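Local coordinates for nuclear inclusion protein A (Tobacco etch virus, PDB 1Q31) that probably acts as the cysteine endopeptidase that processes the viral polyprotein at specific glutamine-containing sites, at residues I84-K89 and Q196-G201; N176-S181 and E237-Q242. The protein carries 1 engineered substitution. All blocks are in the same frame, centred on the assembly; numbering follows the deposited sequence.

Contact 1 (I84-K89 and Q196-G201)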
loop_
_atom_site.group_PDB
_atom_site.type_symbol
_atom_site.label_atom_id
_atom_site.label_comp_id
_atom_site.label_asym_id
_atom_site.label_seq_id
_atom_site.Cartn_x
_atom_site.Cartn_y
_atom_site.Cartn_z
ATOM N N ILE A 84 -5.386 -6.667 -3.685
ATOM C CA ILE A 84 -4.338 -7.664 -3.739
ATOM C C ILE A 84 -4.150 -8.071 -5.175
ATOM O O ILE A 84 -5.111 -8.170 -5.926
ATOM C CB ILE A 84 -4.683 -8.874 -2.872
ATOM C CG1 ILE A 84 -4.983 -8.375 -1.465
ATOM C CG2 ILE A 84 -3.527 -9.874 -2.818
ATOM C CD1 ILE A 84 -5.082 -9.440 -0.435
ATOM N N ILE A 85 -2.895 -8.258 -5.559
ATOM C CA ILE A 85 -2.541 -8.663 -6.909
ATOM C C ILE A 85 -1.855 -10.008 -6.885
ATOM O O ILE A 85 -0.925 -10.216 -6.115
ATOM C CB ILE A 85 -1.558 -7.673 -7.556
ATOM C CG1 ILE A 85 -2.239 -6.331 -7.765
ATOM C CG2 ILE A 85 -1.061 -8.218 -8.880
ATOM C CD1 ILE A 85 -1.342 -5.325 -8.372
ATOM N N ARG A 86 -2.316 -10.928 -7.723
ATOM C CA ARG A 86 -1.689 -12.242 -7.822
ATOM C C ARG A 86 -0.780 -12.084 -9.023
ATOM O O ARG A 86 -1.253 -11.962 -10.143
ATOM C CB ARG A 86 -2.734 -13.325 -8.085
ATOM C CG ARG A 86 -2.237 -14.523 -8.882
ATOM C CD ARG A 86 -1.989 -15.749 -8.030
ATOM N NE ARG A 86 -3.161 -16.125 -7.239
ATOM C CZ ARG A 86 -3.209 -17.162 -6.404
ATOM N NH1 ARG A 86 -2.152 -17.955 -6.243
ATOM N NH2 ARG A 86 -4.313 -17.394 -5.703
ATOM N N MET A 87 0.525 -12.031 -8.786
ATOM C CA MET A 87 1.482 -11.885 -9.876
ATOM C C MET A 87 1.474 -13.109 -10.800
ATOM O O MET A 87 1.093 -14.201 -10.392
ATOM C CB MET A 87 2.887 -11.666 -9.306
ATOM C CG MET A 87 3.110 -10.288 -8.733
ATOM S SD MET A 87 2.822 -9.027 -9.984
ATOM C CE MET A 87 4.304 -9.172 -10.933
ATOM N N PRO A 88 1.897 -12.938 -12.057
ATOM C CA PRO A 88 1.937 -14.027 -13.037
ATOM C C PRO A 88 2.542 -15.318 -12.462
ATOM O O PRO A 88 3.164 -15.290 -11.401
ATOM C CB PRO A 88 2.776 -13.432 -14.160
ATOM C CG PRO A 88 2.420 -11.974 -14.100
ATOM C CD PRO A 88 2.474 -11.705 -12.620
ATOM N N LYS A 89 2.363 -16.444 -13.156
ATOM C CA LYS A 89 2.885 -17.733 -12.684
ATOM C C LYS A 89 4.402 -17.882 -12.850
ATOM O O LYS A 89 5.027 -18.711 -12.180
ATOM C CB LYS A 89 2.148 -18.898 -13.366
ATOM C CG LYS A 89 1.441 -18.540 -14.675
ATOM C CD LYS A 89 0.254 -17.589 -14.447
ATOM C CE LYS A 89 -0.127 -16.836 -15.724
ATOM N NZ LYS A 89 -1.072 -15.714 -15.463
ATOM N N GLN A 196 -10.576 -15.456 -0.921
ATOM C CA GLN A 196 -10.063 -14.660 -2.013
ATOM C C GLN A 196 -11.123 -14.690 -3.112
ATOM O O GLN A 196 -11.555 -15.757 -3.554
ATOM C CB GLN A 196 -8.749 -15.263 -2.519
ATOM C CG GLN A 196 -7.629 -15.293 -1.483
ATOM C CD GLN A 196 -6.534 -16.273 -1.851
ATOM O OE1 GLN A 196 -6.421 -16.689 -3.006
ATOM N NE2 GLN A 196 -5.719 -16.644 -0.875
ATOM N N GLN A 197 -11.556 -13.513 -3.544
ATOM C CA GLN A 197 -12.567 -13.417 -4.583
ATOM C C GLN A 197 -11.947 -12.710 -5.793
ATOM O O GLN A 197 -12.157 -11.515 -6.010
ATOM C CB GLN A 197 -13.761 -12.644 -4.033
ATOM C CG GLN A 197 -14.894 -12.437 -4.984
ATOM C CD GLN A 197 -15.950 -11.534 -4.397
ATOM O OE1 GLN A 197 -16.956 -11.244 -5.030
ATOM N NE2 GLN A 197 -15.721 -11.073 -3.180
ATOM N N TRP A 198 -11.184 -13.463 -6.580
ATOM C CA TRP A 198 -10.510 -12.914 -7.744
ATOM C C TRP A 198 -11.384 -12.445 -8.894
ATOM O O TRP A 198 -12.479 -12.950 -9.106
ATOM C CB TRP A 198 -9.498 -13.922 -8.258
ATOM C CG TRP A 198 -8.515 -14.306 -7.194
ATOM C CD1 TRP A 198 -8.564 -15.402 -6.384
ATOM C CD2 TRP A 198 -7.377 -13.544 -6.767
ATOM N NE1 TRP A 198 -7.530 -15.372 -5.476
ATOM C CE2 TRP A 198 -6.784 -14.245 -5.691
ATOM C CE3 TRP A 198 -6.801 -12.334 -7.191
ATOM C CZ2 TRP A 198 -5.652 -13.778 -5.027
ATOM C CZ3 TRP A 198 -5.680 -11.868 -6.533
ATOM C CH2 TRP A 198 -5.112 -12.591 -5.461
ATOM N N VAL A 199 -10.891 -11.429 -9.595
ATOM C CA VAL A 199 -11.510 -10.850 -10.785
ATOM C C VAL A 199 -10.285 -10.312 -11.514
ATOM O O VAL A 199 -9.168 -10.390 -10.990
ATOM C CB VAL A 199 -12.464 -9.639 -10.500
ATOM C CG1 VAL A 199 -13.528 -10.010 -9.501
ATOM C CG2 VAL A 199 -11.658 -8.445 -10.033
ATOM N N SER A 200 -10.474 -9.762 -12.708
ATOM C CA SER A 200 -9.347 -9.222 -13.438
ATOM C C SER A 200 -9.818 -8.144 -14.377
ATOM O O SER A 200 -10.933 -8.188 -14.867
ATOM C CB SER A 200 -8.646 -10.325 -14.228
ATOM O OG SER A 200 -9.198 -10.443 -15.524
ATOM N N GLY A 201 -8.949 -7.168 -14.615
ATOM C CA GLY A 201 -9.268 -6.069 -15.501
ATOM C C GLY A 201 -10.025 -4.966 -14.794
ATOM O O GLY A 201 -10.455 -3.977 -15.401
#

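Contact 2 (N176-S181 and E237-Q242)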
loop_
_atom_site.group_PDB
_atom_site.type_symbol
_atom_site.label_atom_id
_atom_site.label_comp_id
_atom_site.label_asym_id
_atom_site.label_seq_id
_atom_site.Cartn_x
_atom_site.Cartn_y
_atom_site.Cartn_z
ATOM N N ASN A 176 -1.727 16.666 6.878
ATOM C CA ASN A 176 -2.429 15.550 7.524
ATOM C C ASN A 176 -2.240 14.372 6.603
ATOM O O ASN A 176 -2.465 14.482 5.398
ATOM C CB ASN A 176 -3.930 15.790 7.658
ATOM C CG ASN A 176 -4.283 16.644 8.845
ATOM O OD1 ASN A 176 -3.933 16.328 9.990
ATOM N ND2 ASN A 176 -4.996 17.731 8.585
ATOM N N ASN A 177 -1.811 13.243 7.150
ATOM C CA ASN A 177 -1.633 12.086 6.305
ATOM C C ASN A 177 -2.447 10.906 6.815
ATOM O O ASN A 177 -2.574 10.689 8.031
ATOM C CB ASN A 177 -0.148 11.760 6.179
ATOM C CG ASN A 177 0.600 12.778 5.304
ATOM O OD1 ASN A 177 0.151 13.116 4.210
ATOM N ND2 ASN A 177 1.750 13.254 5.783
ATOM N N TYR A 178 -3.028 10.169 5.873
ATOM C CA TYR A 178 -3.868 9.021 6.201
ATOM C C TYR A 178 -3.476 7.724 5.506
ATOM O O TYR A 178 -3.139 7.704 4.319
ATOM C CB TYR A 178 -5.315 9.311 5.834
ATOM C CG TYR A 178 -5.871 10.619 6.337
ATOM C CD1 TYR A 178 -5.362 11.849 5.894
ATOM C CD2 TYR A 178 -6.943 10.632 7.232
ATOM C CE1 TYR A 178 -5.916 13.067 6.335
ATOM C CE2 TYR A 178 -7.508 11.840 7.679
ATOM C CZ TYR A 178 -6.991 13.053 7.228
ATOM O OH TYR A 178 -7.567 14.235 7.670
ATOM N N PHE A 179 -3.560 6.628 6.242
ATOM C CA PHE A 179 -3.224 5.353 5.663
ATOM C C PHE A 179 -4.370 4.353 5.774
ATOM O O PHE A 179 -5.094 4.335 6.756
ATOM C CB PHE A 179 -2.006 4.795 6.354
ATOM C CG PHE A 179 -2.263 4.291 7.750
ATOM C CD1 PHE A 179 -2.810 3.030 7.965
ATOM C CD2 PHE A 179 -1.856 5.030 8.854
ATOM C CE1 PHE A 179 -2.937 2.498 9.252
ATOM C CE2 PHE A 179 -1.978 4.508 10.155
ATOM C CZ PHE A 179 -2.519 3.234 10.352
ATOM N N THR A 180 -4.551 3.514 4.763
ATOM C CA THR A 180 -5.590 2.512 4.841
ATOM C C THR A 180 -5.140 1.468 5.836
ATOM O O THR A 180 -4.038 0.948 5.745
ATOM C CB THR A 180 -5.779 1.830 3.534
ATOM O OG1 THR A 180 -6.313 2.762 2.590
ATOM C CG2 THR A 180 -6.713 0.648 3.701
ATOM N N SER A 181 -6.000 1.158 6.792
ATOM C CA SER A 181 -5.678 0.179 7.818
ATOM C C SER A 181 -5.742 -1.263 7.328
ATOM O O SER A 181 -6.396 -1.562 6.333
ATOM C CB SER A 181 -6.670 0.337 8.953
ATOM O OG SER A 181 -7.984 0.321 8.415
ATOM N N GLU A 237 -12.355 15.893 6.229
ATOM C CA GLU A 237 -11.703 16.648 5.166
ATOM C C GLU A 237 -11.312 15.925 3.887
ATOM O O GLU A 237 -10.938 14.755 3.902
ATOM C CB GLU A 237 -10.463 17.362 5.717
ATOM C CG GLU A 237 -9.304 16.458 6.172
ATOM C CD GLU A 237 -7.964 17.202 6.189
ATOM O OE1 GLU A 237 -6.958 16.660 6.697
ATOM O OE2 GLU A 237 -7.922 18.344 5.684
ATOM N N LEU A 238 -11.400 16.645 2.772
ATOM C CA LEU A 238 -11.032 16.097 1.476
ATOM C C LEU A 238 -9.600 15.574 1.564
ATOM O O LEU A 238 -8.842 15.981 2.450
ATOM C CB LEU A 238 -11.073 17.177 0.389
ATOM C CG LEU A 238 -12.359 17.858 -0.075
ATOM C CD1 LEU A 238 -12.028 18.902 -1.147
ATOM C CD2 LEU A 238 -13.305 16.816 -0.635
ATOM N N VAL A 239 -9.239 14.683 0.640
ATOM C CA VAL A 239 -7.895 14.108 0.574
ATOM C C VAL A 239 -7.622 13.642 -0.846
ATOM O O VAL A 239 -8.550 13.484 -1.645
ATOM C CB VAL A 239 -7.742 12.875 1.478
ATOM C CG1 VAL A 239 -7.935 13.250 2.928
ATOM C CG2 VAL A 239 -8.739 11.813 1.053
ATOM N N TYR A 240 -6.346 13.434 -1.155
ATOM C CA TYR A 240 -5.963 12.946 -2.467
ATOM C C TYR A 240 -5.003 11.784 -2.251
ATOM O O TYR A 240 -4.298 11.724 -1.243
ATOM C CB TYR A 240 -5.338 14.067 -3.325
ATOM C CG TYR A 240 -3.922 14.454 -2.988
ATOM C CD1 TYR A 240 -2.865 14.111 -3.844
ATOM C CD2 TYR A 240 -3.629 15.147 -1.816
ATOM C CE1 TYR A 240 -1.546 14.443 -3.544
ATOM C CE2 TYR A 240 -2.307 15.486 -1.495
ATOM C CZ TYR A 240 -1.266 15.128 -2.368
ATOM O OH TYR A 240 0.045 15.436 -2.052
ATOM N N SER A 241 -5.024 10.838 -3.180
ATOM C CA SER A 241 -4.174 9.662 -3.108
ATOM C C SER A 241 -2.763 10.007 -3.534
ATOM O O SER A 241 -2.556 10.648 -4.554
ATOM C CB SER A 241 -4.733 8.556 -4.013
ATOM O OG SER A 241 -5.767 7.823 -3.374
ATOM N N GLN A 242 -1.789 9.584 -2.746
ATOM C CA GLN A 242 -0.407 9.857 -3.089
ATOM C C GLN A 242 0.189 8.638 -3.783
ATOM O O GLN A 242 1.334 8.267 -3.440
ATOM C CB GLN A 242 0.417 10.189 -1.837
ATOM C CG GLN A 242 0.190 11.580 -1.281
ATOM C CD GLN A 242 1.101 11.896 -0.109
ATOM O OE1 GLN A 242 0.932 11.360 0.989
ATOM N NE2 GLN A 242 2.081 12.768 -0.338
ATOM O OXT GLN A 242 -0.492 8.079 -4.671
#

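Contact 1 (I84-K89 and Q196-G201)
Ile84 meets the indole of Trp198 through its branch methyl: CG2, anti to the backbone N, is the branch directed at the ring and comes within 4.1 Å of Trp198 CH2, at the far end of the six-membered ring. The side chain also touches Leu190 and Phe186 of helix 186-191. A branched aliphatic residue suits this buried strand position because it can serve two apolar neighbours at once. The main chain adds to the surface met by the ring, Ile84 O lying 3.8 Å from Trp198 CZ3. Ile85 points its side chain away from the tryptophan, against the loop residues Leu47, Phe48 and Leu72. Arg86, the last residue of the strand, turns back toward the tryptophan. Its CB rests against the outer end of the ring, 3.6 Å from Trp198 CH2, while its chain bends at chi2 (104°) and chi3 and so carries NE over one face, 4.0 Å above the ring plane and displaced toward the rim. Guanidinium and indole planes are 55° apart, too steep for a stack, and Trp198 NE1 comes to the edge of the guanidinium. The indole is fixed from its own segment: Trp198 NE1 donates to Gln196 OE1 (3.0 Å), which lies almost in the ring plane. Arg86 NH2 is 3.5 Å from that same oxygen, so the positive charge may reinforce its polarity. Tryptophan fits because it offers apolar area to strand 83-86 and one N-H to the glutamine. Strand 73-76 bonds to both segments, which are therefore not direct sheet neighbours; Trp198 also touches its Gln73. The late segment thus adds a short, weakly bonded edge strand to the N-terminal beta-barrel of a trypsin-like, 3C-type protease fold.

Contact 2 (N176-S181 and E237-Q242)
Tyr178 and Val239 mark the closest backbone approach, with CA atoms 8.6 Å apart, too far for direct sheet pairing. Strands 177-181 and 239-241 instead each pair antiparallel with strand 163-170, and their side chains meet across it; 239-241 also runs parallel to 214-217, so the C-terminal strand is inserted between two others. Val239 CG1 sits over one face of the Tyr178 ring, 4.0 Å from CE1, a compact apolar group well suited to a flat aromatic surface; Val239 also touches Ala169 and Val216. At the other end of the ring Tyr178 OH donates to Glu237 OE1 at 2.7 Å, using the anti lone pair of that oxygen, which lies near the ring plane. Ring and carboxylate are turned 57° against each other. Glu237 places CG between its backbone N and carbonyl carbon (chi1 67°), then extends, so the acid reaches past the ring's hydroxyl. Asn176 ND2 is 2.9 Å from the same OE1, its amide almost perpendicular to the carboxylate, while Asn176 OD1 accepts from Trp143 NE1. Toward the C terminus the two amide oxygens Asn177 OD1 and Gln242 OE1 stand 3.8 Å apart as two acceptors. Each has its own partners: Ser170 OG for the asparagine, Thr146 OG1 and His167 NE2 for the glutamine, whose terminal OXT bonds to His46 NE2. A long amide suits Gln242, its NE2 reaching Asp148. Chain end in the active site, added beta-strand and terminal glutamine match product binding in this protease family, with Gln242 at P1 and Glu237 at P6.

Overall arrangement
From the N terminus the chain first builds one beta-barrel, in which strand 83-86 supplies the earlier half of contact 1. It then crosses into the second barrel, where strand 177-181 supplies the earlier half of contact 2. After helix 186-191 it returns to the first barrel, and 196-201 closes contact 1 across 106 intervening residues. The hairpin 208-217 follows, then an unmodelled stretch, before 237-242 closes contact 2 as the C-terminal strand. The two loops therefore cross rather than nest. Their centres lie 25 Å apart on opposite sides of the chain's centre, one on the first barrel, the other at the substrate-binding side of the second.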